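PDB 4RVU: probable quinone reductase Qor (NADPH:quinone reductase) (Zeta-crystallin homolog protein) from Mycobacterium tuberculosis, which probably catalyses the transfer of electrons from NADPH to quinones, using the reduced nicotinamide cofactor bound in a cleft between its two domains. Local coordinates for residues G64-G69 and L127-T132; S93-G98 and A108-K113. All blocks are in the same frame, centred on the assembly; numbering follows the deposited sequence.

Contact 1 of 2, residues G64-G69 and L127-T132; sequences GSEVCG and LLKGLT. With NDP (NADPH dihydro-nicotinamide-adenine-dinucleotide phosphate), chain E.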
loop_
_atom_site.group_PDB
_atom_site.type_symbol
_atom_site.label_atom_id
_atom_site.label_comp_id
_atom_site.label_asym_id
_atom_site.label_seq_id
_atom_site.Cartn_x
_atom_site.Cartn_y
_atom_site.Cartn_z
ATOM N N GLY A 64 -25.077 -15.799 1.329
ATOM C CA GLY A 64 -24.966 -14.894 2.471
ATOM C C GLY A 64 -24.070 -15.385 3.594
ATOM O O GLY A 64 -23.941 -16.591 3.808
ATOM N N SER A 65 -23.453 -14.461 4.330
ATOM C CA SER A 65 -22.547 -14.870 5.402
ATOM C C SER A 65 -22.791 -14.198 6.749
ATOM O O SER A 65 -22.127 -14.529 7.729
ATOM C CB SER A 65 -21.078 -14.687 4.982
ATOM O OG SER A 65 -20.695 -13.327 4.984
ATOM N N GLU A 66 -23.737 -13.268 6.816
ATOM C CA GLU A 66 -23.966 -12.541 8.068
ATOM C C GLU A 66 -25.314 -12.915 8.680
ATOM O O GLU A 66 -26.349 -12.820 8.025
ATOM C CB GLU A 66 -23.867 -11.024 7.846
ATOM C CG GLU A 66 -23.947 -10.185 9.131
ATOM C CD GLU A 66 -23.726 -8.681 8.902
ATOM O OE1 GLU A 66 -23.991 -8.179 7.787
ATOM O OE2 GLU A 66 -23.276 -7.999 9.851
ATOM N N VAL A 67 -25.295 -13.367 9.934
ATOM C CA VAL A 67 -26.531 -13.776 10.617
ATOM C C VAL A 67 -26.431 -13.497 12.103
ATOM O O VAL A 67 -25.367 -13.622 12.690
ATOM C CB VAL A 67 -26.845 -15.275 10.403
ATOM C CG1 VAL A 67 -25.752 -16.143 11.008
ATOM C CG2 VAL A 67 -28.216 -15.665 10.997
ATOM N N CYS A 68 -27.545 -13.092 12.701
ATOM C CA CYS A 68 -27.663 -13.085 14.151
ATOM C C CYS A 68 -28.839 -13.978 14.513
ATOM O O CYS A 68 -29.899 -13.904 13.885
ATOM C CB CYS A 68 -27.914 -11.669 14.668
ATOM S SG CYS A 68 -28.257 -11.620 16.445
ATOM N N GLY A 69 -28.652 -14.849 15.501
ATOM C CA GLY A 69 -29.754 -15.669 15.983
ATOM C C GLY A 69 -29.341 -16.494 17.180
ATOM O O GLY A 69 -28.331 -16.200 17.814
ATOM N N LEU A 127 -22.273 -6.296 12.564
ATOM C CA LEU A 127 -21.053 -7.115 12.664
ATOM C C LEU A 127 -20.117 -7.118 11.455
ATOM O O LEU A 127 -18.965 -6.711 11.578
ATOM C CB LEU A 127 -21.354 -8.561 13.087
ATOM C CG LEU A 127 -20.042 -9.287 13.442
ATOM C CD1 LEU A 127 -19.442 -8.762 14.757
ATOM C CD2 LEU A 127 -20.175 -10.809 13.475
ATOM N N LEU A 128 -20.569 -7.599 10.300
ATOM C CA LEU A 128 -19.656 -7.684 9.149
ATOM C C LEU A 128 -19.124 -6.306 8.790
ATOM O O LEU A 128 -17.916 -6.118 8.604
ATOM C CB LEU A 128 -20.344 -8.314 7.927
ATOM C CG LEU A 128 -19.408 -8.729 6.774
ATOM C CD1 LEU A 128 -19.998 -9.893 5.978
ATOM C CD2 LEU A 128 -19.107 -7.566 5.834
ATOM N N LYS A 129 -20.024 -5.337 8.702
ATOM C CA LYS A 129 -19.622 -3.998 8.307
ATOM C C LYS A 129 -18.820 -3.285 9.404
ATOM O O LYS A 129 -17.893 -2.509 9.112
ATOM C CB LYS A 129 -20.852 -3.205 7.890
ATOM C CG LYS A 129 -21.553 -3.769 6.652
ATOM C CD LYS A 129 -22.927 -3.099 6.520
ATOM C CE LYS A 129 -24.005 -4.015 5.957
ATOM N NZ LYS A 129 -24.135 -5.368 6.604
ATOM N N GLY A 130 -19.163 -3.551 10.662
ATOM C CA GLY A 130 -18.443 -2.979 11.788
ATOM C C GLY A 130 -17.040 -3.531 11.974
ATOM O O GLY A 130 -16.112 -2.776 12.317
ATOM N N LEU A 131 -16.875 -4.836 11.757
ATOM C CA LEU A 131 -15.542 -5.456 11.775
ATOM C C LEU A 131 -14.712 -4.856 10.656
ATOM O O LEU A 131 -13.499 -4.648 10.791
ATOM C CB LEU A 131 -15.629 -6.982 11.614
ATOM C CG LEU A 131 -16.249 -7.816 12.738
ATOM C CD1 LEU A 131 -16.472 -9.266 12.280
ATOM C CD2 LEU A 131 -15.363 -7.790 13.975
ATOM N N THR A 132 -15.364 -4.567 9.537
ATOM C CA THR A 132 -14.671 -3.958 8.403
ATOM C C THR A 132 -14.235 -2.532 8.731
ATOM O O THR A 132 -13.088 -2.173 8.498
ATOM C CB THR A 132 -15.538 -3.982 7.147
ATOM O OG1 THR A 132 -15.842 -5.346 6.817
ATOM C CG2 THR A 132 -14.815 -3.326 5.975
HETATM P PA NDP E . -23.435 0.062 0.944
HETATM O O1A NDP E . -24.531 0.016 1.970
HETATM O O2A NDP E . -22.329 1.068 1.087
HETATM O O5B NDP E . -24.099 0.229 -0.509
HETATM C C5B NDP E . -23.296 0.586 -1.629
HETATM C C4B NDP E . -23.337 2.099 -1.770
HETATM O O4B NDP E . -22.336 2.561 -2.677
HETATM C C3B NDP E . -24.661 2.567 -2.346
HETATM O O3B NDP E . -25.633 2.793 -1.325
HETATM C C2B NDP E . -24.293 3.846 -3.070
HETATM O O2B NDP E . -24.545 4.980 -2.251
HETATM C C1B NDP E . -22.804 3.726 -3.357
HETATM N N9A NDP E . -22.648 3.590 -4.823
HETATM C C8A NDP E . -21.975 4.433 -5.624
HETATM N N7A NDP E . -22.042 4.034 -6.916
HETATM C C5A NDP E . -22.783 2.915 -6.956
HETATM C C6A NDP E . -23.249 1.980 -8.005
HETATM N N6A NDP E . -22.923 2.175 -9.301
HETATM N N1A NDP E . -24.009 0.932 -7.623
HETATM C C2A NDP E . -24.337 0.733 -6.335
HETATM N N3A NDP E . -23.951 1.539 -5.333
HETATM C C4A NDP E . -23.185 2.627 -5.573
HETATM O O3 NDP E . -22.797 -1.405 0.833
HETATM P PN NDP E . -22.039 -2.095 2.068
HETATM O O1N NDP E . -22.036 -1.140 3.231
HETATM O O2N NDP E . -22.590 -3.488 2.218
HETATM O O5D NDP E . -20.535 -2.216 1.518
HETATM C C5D NDP E . -19.808 -1.050 1.138
HETATM C C4D NDP E . -18.690 -1.432 0.180
HETATM O O4D NDP E . -17.628 -2.056 0.900
HETATM C C3D NDP E . -19.165 -2.444 -0.842
HETATM O O3D NDP E . -18.546 -2.137 -2.090
HETATM C C2D NDP E . -18.647 -3.774 -0.341
HETATM O O2D NDP E . -18.362 -4.642 -1.439
HETATM C C1D NDP E . -17.384 -3.372 0.403
HETATM N N1N NDP E . -17.042 -4.239 1.530
HETATM C C2N NDP E . -15.794 -4.704 1.614
HETATM C C3N NDP E . -15.379 -5.518 2.657
HETATM C C7N NDP E . -13.962 -6.009 2.682
HETATM O O7N NDP E . -13.579 -6.669 3.632
HETATM N N7N NDP E . -13.159 -5.702 1.665
HETATM C C4N NDP E . -16.330 -5.908 3.763
HETATM C C5N NDP E . -17.652 -5.328 3.561
HETATM C C6N NDP E . -17.952 -4.522 2.469
HETATM P P2B NDP E . -24.564 6.460 -2.881
HETATM O O1X NDP E . -24.028 6.276 -4.271
HETATM O O2X NDP E . -26.009 6.866 -2.830
HETATM O O3X NDP E . -23.684 7.263 -1.968
HETATM O O HOH W 1 -22.897 -5.491 9.117
#
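The carboxylate of E66 lies with one face against L128, whose backbone N and CB both sit over it, while K129 NZ and water 1 gather beyond its oxygens. L128 N donates to E66 OE2 from above the carboxylate plane, at 2.8 Å and with an N-H...O angle of 164°. Just over the same group, L128 CB packs 3.5 Å from E66 CD. With CG anti to the backbone N (chi1 -174°) and an extended chain beyond it, the glutamate reaches from the loop to the helix. K129 bends at its last two torsions and brings NZ to E66 OE1 in a 3.1 Å salt bridge; N44 binds both partners, accepting from NZ and donating to OE1. Helix 120-140 is kinked here, where the amides of L128 and K129 have no bond to the preceding turn. E66 OE2 takes the first and water 1 the second, and that water also joins E66 OE2 to K129 NZ. S65 OG, bonded to A94 O, touches L128 CD1 at 3.6 Å. The helix's cofactor side carries L128 CD2, 3.5 Å from NDP C5N, and T132 OG1, 3.1 Å from NDP C4N, the hydride-donating carbon; this hydroxyl is tied back to L128 O. A buried acid thus takes up an amide at the kink of a helix beside the nicotinamide, at the cofactor cleft of a medium-chain dehydrogenase/reductase fold.

Contact 2 of 2, residues S93-G98 and A108-K113; sequences SASANG and ASLTAK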
loop_
_atom_site.group_PDB
_atom_site.type_symbol
_atom_site.label_atom_id
_atom_site.label_comp_id
_atom_site.label_asym_id
_atom_site.label_seq_id
_atom_site.Cartn_x
_atom_site.Cartn_y
_atom_site.Cartn_z
ATOM N N SER A 93 -22.470 -13.749 13.486
ATOM C CA SER A 93 -21.272 -14.086 12.718
ATOM C C SER A 93 -21.346 -13.415 11.372
ATOM O O SER A 93 -22.438 -13.159 10.850
ATOM C CB SER A 93 -21.155 -15.600 12.534
ATOM O OG SER A 93 -19.932 -15.955 11.886
ATOM N N ALA A 94 -20.175 -13.119 10.817
ATOM C CA ALA A 94 -20.052 -12.558 9.480
ATOM C C ALA A 94 -19.407 -13.601 8.571
ATOM O O ALA A 94 -19.042 -13.296 7.436
ATOM C CB ALA A 94 -19.176 -11.313 9.520
ATOM N N SER A 95 -19.282 -14.825 9.077
ATOM C CA SER A 95 -18.553 -15.883 8.385
ATOM C C SER A 95 -19.378 -17.152 8.245
ATOM O O SER A 95 -18.829 -18.243 8.157
ATOM C CB SER A 95 -17.267 -16.192 9.151
ATOM O OG SER A 95 -16.468 -15.031 9.264
ATOM N N ALA A 96 -20.701 -17.005 8.227
ATOM C CA ALA A 96 -21.601 -18.143 8.181
ATOM C C ALA A 96 -21.668 -18.728 6.778
ATOM O O ALA A 96 -21.292 -18.077 5.800
ATOM C CB ALA A 96 -23.003 -17.730 8.662
ATOM N N ASN A 97 -22.135 -19.971 6.691
ATOM C CA ASN A 97 -22.416 -20.602 5.406
ATOM C C ASN A 97 -23.923 -20.647 5.212
ATOM O O ASN A 97 -24.631 -21.207 6.050
ATOM C CB ASN A 97 -21.871 -22.032 5.388
ATOM C CG ASN A 97 -21.977 -22.684 4.016
ATOM O OD1 ASN A 97 -21.845 -22.020 2.989
ATOM N ND2 ASN A 97 -22.212 -23.994 3.996
ATOM N N GLY A 98 -24.413 -20.070 4.117
ATOM C CA GLY A 98 -25.836 -20.116 3.810
ATOM C C GLY A 98 -26.715 -19.280 4.736
ATOM O O GLY A 98 -27.761 -19.737 5.198
ATOM N N ALA A 108 -17.561 -21.502 15.196
ATOM C CA ALA A 108 -17.612 -20.919 16.533
ATOM C C ALA A 108 -16.535 -19.848 16.764
ATOM O O ALA A 108 -16.782 -18.861 17.449
ATOM C CB ALA A 108 -17.516 -22.015 17.593
ATOM N N SER A 109 -15.350 -20.048 16.197
ATOM C CA SER A 109 -14.241 -19.115 16.402
ATOM C C SER A 109 -14.470 -17.752 15.727
ATOM O O SER A 109 -13.809 -16.763 16.065
ATOM C CB SER A 109 -12.931 -19.726 15.899
ATOM O OG SER A 109 -13.024 -20.024 14.518
ATOM N N LEU A 110 -15.393 -17.708 14.768
ATOM C CA LEU A 110 -15.737 -16.466 14.075
ATOM C C LEU A 110 -17.190 -16.078 14.348
ATOM O O LEU A 110 -17.875 -15.528 13.481
ATOM C CB LEU A 110 -15.494 -16.607 12.567
ATOM C CG LEU A 110 -14.057 -16.971 12.172
ATOM C CD1 LEU A 110 -13.972 -17.078 10.678
ATOM C CD2 LEU A 110 -13.055 -15.957 12.690
ATOM N N THR A 111 -17.646 -16.390 15.558
ATOM C CA THR A 111 -18.987 -16.038 16.014
ATOM C C THR A 111 -18.855 -15.334 17.358
ATOM O O THR A 111 -18.105 -15.785 18.228
ATOM C CB THR A 111 -19.859 -17.296 16.180
ATOM O OG1 THR A 111 -19.992 -17.957 14.915
ATOM C CG2 THR A 111 -21.245 -16.926 16.690
ATOM N N ALA A 112 -19.592 -14.243 17.541
ATOM C CA ALA A 112 -19.556 -13.506 18.804
ATOM C C ALA A 112 -20.896 -13.581 19.511
ATOM O O ALA A 112 -21.950 -13.574 18.862
ATOM C CB ALA A 112 -19.189 -12.046 18.556
ATOM N N LYS A 113 -20.858 -13.635 20.840
ATOM C CA LYS A 113 -22.077 -13.485 21.632
ATOM C C LYS A 113 -22.569 -12.061 21.521
ATOM O O LYS A 113 -21.776 -11.126 21.583
ATOM C CB LYS A 113 -21.814 -13.811 23.107
ATOM C CG LYS A 113 -21.580 -15.293 23.399
ATOM C CD LYS A 113 -21.209 -15.512 24.869
ATOM C CE LYS A 113 -20.960 -16.987 25.175
ATOM N NZ LYS A 113 -20.678 -17.233 26.623
HETATM O O HOH W 2 -17.420 -13.550 11.570
#
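The carbonyl oxygen of L110 accepts two bonds, one from S93 OG and one from water 2. The serine bond is short, 2.6 Å between S93 OG and L110 O, and comes in 35° above the carbonyl plane with a C=O...O angle of 142°. S93 OG stands anti to its own backbone nitrogen (chi1 -175°), which swings it across to the other segment while it still accepts from S95 N at 3.1 Å, closing an ST turn at the end of strand 90-93. One hydroxyl therefore shapes its own loop and holds the turn leading into strand 111-113. Both segments belong to the GroES-like domain, where strand 111-113 runs antiparallel beside 90-93 at the margin of the mixed sheet, with a backbone hydrogen bond between A112 and V92. Water 2 bridges the same carbonyl to the S93-G98 loop: it accepts a hydrogen bond from A94 N, donates to L110 O at 2.8 Å, and bonds S95 OG at 2.9 Å. T111 OG1 turns to P107 O for its hydrogen bond, passing 3.5 Å from S93 CB. S95 lies alongside the L110 side chain, its OG 3.5 Å and its CB 3.7 Å from L110 CD1, and L110 also packs on F283 of helix 280-295.

Overall arrangement
Coming from the N terminus, the chain passes G64-G69 into strand 67-74, then strand 90-93, and enters the S93-G98 loop. Strand 103-107 leads back to A108-K113, where contact 2 closes a short loop of nine intervening residues. Strand 111-113 is followed by helix 120-140, and L127-T132 returns to G64-G69 in contact 1, a wider loop of 57 residues that encloses contact 2. The two contacts touch: S65 O lies 2.9 Å from A96 N, probably hydrogen-bonded, and L127 CD2 packs 3.5 Å from S93 CA. Together they join the GroES-like sheet, its edge loops and the helix that runs on to the cofactor.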